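Local coordinates for protein inositol-1-monophosphatase SuhB (Mycobacterium tuberculosis, PDB 2Q74) that probably removes the phosphate from inositol 1-phosphate to yield free myo-inositol, using magnesium as cofactor, at residues 212-215 with 216-219. Sequence-based numbering, arbitrary orientation.
Sequences ALDL and CMVA
The carboxylate of Asp214 meets the terminal methyl of Met217 through only one of its oxygens: CE comes to 3.3 Å from OD1 and lies off the plane of the group, at the oxygen rather than over the middle of a face. The peptide carbonyl of Leu213 is the other flat group that this methyl meets. Its oxygen accepts the hydrogen bond of Met217 N at 2.9 Å, while CG and CE of Met217 both lie within van der Waals range of Leu213 O. A bend at the thioether, chi3 -99°, brings the chain back toward the preceding turn, and CE also comes 4.3 Å from Leu213 CB. Asp214 and Met217, i to i+3 neighbours on the helix, run side by side and point the same way.

Four i to i+4 backbone bonds carry the turn itself, from Cys216 N to Ala212 O through to Ala219 N to Leu215 O; the one from Val218 N to Asp214 O measures 3.0 Å. A methyl of Val218 packs against the same oxygen that accepts this bond: with CG1 anti to the backbone N (chi1 172°), CG2 is left beside that N, and it lies 3.3 Å from Asp214 O. Cys216 SG is 3.3 Å from Ala212 O.

All eight residues are buried. Tyr226 of strand 225-231 touches Asp214, Leu215 and Val218, whereas Val136 of strand 130-138 meets Ala212 and Cys216. At the first turn, Ala212 N donates a hydrogen bond to OD2 of Asp107, a probable magnesium ligand, making this backbone N-H a likely second-shell contact of the metal site. Helix 211-220, packed between two sheets and against helix 233-245, belongs to the central helical layer of the alpha-beta-alpha-beta-alpha sandwich characteristic of inositol monophosphatases.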
loop_
_atom_site.group_PDB
_atom_site.type_symbol
_atom_site.label_atom_id
_atom_site.label_comp_id
_atom_site.label_asym_id
_atom_site.label_seq_id
_atom_site.Cartn_x
_atom_site.Cartn_y
_atom_site.Cartn_z
ATOM N N ALA A 212 -0.608 -8.440 -9.094
ATOM C CA ALA A 212 -1.953 -8.411 -9.646
ATOM C C ALA A 212 -2.611 -7.047 -9.390
ATOM O O ALA A 212 -3.213 -6.438 -10.295
ATOM C CB ALA A 212 -2.791 -9.546 -9.049
ATOM N N LEU A 213 -2.472 -6.568 -8.158
ATOM C CA LEU A 213 -3.085 -5.301 -7.767
ATOM C C LEU A 213 -2.385 -4.096 -8.377
ATOM O O LEU A 213 -3.040 -3.091 -8.626
ATOM C CB LEU A 213 -3.142 -5.184 -6.218
ATOM C CG LEU A 213 -4.164 -6.105 -5.543
ATOM C CD1 LEU A 213 -4.073 -6.022 -3.986
ATOM C CD2 LEU A 213 -5.567 -5.809 -6.026
ATOM N N ASP A 214 -1.073 -4.179 -8.595
ATOM C CA ASP A 214 -0.317 -3.104 -9.228
ATOM C C ASP A 214 -0.787 -2.926 -10.682
ATOM O O ASP A 214 -1.007 -1.810 -11.163
ATOM C CB ASP A 214 1.190 -3.435 -9.245
ATOM C CG ASP A 214 1.853 -3.310 -7.872
ATOM O OD1 ASP A 214 1.513 -2.398 -7.102
ATOM O OD2 ASP A 214 2.747 -4.115 -7.574
ATOM N N LEU A 215 -0.916 -4.030 -11.394
ATOM C CA LEU A 215 -1.412 -3.978 -12.739
ATOM C C LEU A 215 -2.802 -3.337 -12.754
ATOM O O LEU A 215 -3.119 -2.533 -13.625
ATOM C CB LEU A 215 -1.420 -5.380 -13.345
ATOM C CG LEU A 215 -0.007 -5.914 -13.672
ATOM C CD1 LEU A 215 0.004 -7.416 -13.855
ATOM C CD2 LEU A 215 0.540 -5.183 -14.970
ATOM N N CYS A 216 -3.622 -3.629 -11.747
ATOM C CA CYS A 216 -4.977 -3.042 -11.726
ATOM C C CYS A 216 -4.918 -1.539 -11.407
ATOM O O CYS A 216 -5.682 -0.727 -11.966
ATOM C CB CYS A 216 -5.878 -3.778 -10.733
ATOM S SG CYS A 216 -6.265 -5.477 -11.197
ATOM N N MET A 217 -4.011 -1.167 -10.504
ATOM C CA MET A 217 -3.864 0.245 -10.187
ATOM C C MET A 217 -3.533 1.046 -11.471
ATOM O O MET A 217 -4.071 2.130 -11.716
ATOM C CB MET A 217 -2.820 0.440 -9.108
ATOM C CG MET A 217 -3.342 0.023 -7.738
ATOM S SD MET A 217 -2.150 0.382 -6.423
ATOM C CE MET A 217 -1.491 -1.261 -6.287
ATOM N N VAL A 218 -2.631 0.499 -12.274
ATOM C CA VAL A 218 -2.238 1.164 -13.517
ATOM C C VAL A 218 -3.481 1.355 -14.399
ATOM O O VAL A 218 -3.768 2.461 -14.859
ATOM C CB VAL A 218 -1.149 0.381 -14.247
ATOM C CG1 VAL A 218 -0.894 0.965 -15.611
ATOM C CG2 VAL A 218 0.156 0.370 -13.400
ATOM N N ALA A 219 -4.271 0.293 -14.510
ATOM C CA ALA A 219 -5.517 0.322 -15.230
ATOM C C ALA A 219 -6.472 1.380 -14.699
ATOM O O ALA A 219 -7.093 2.097 -15.447
ATOM C CB ALA A 219 -6.165 -1.044 -15.184
#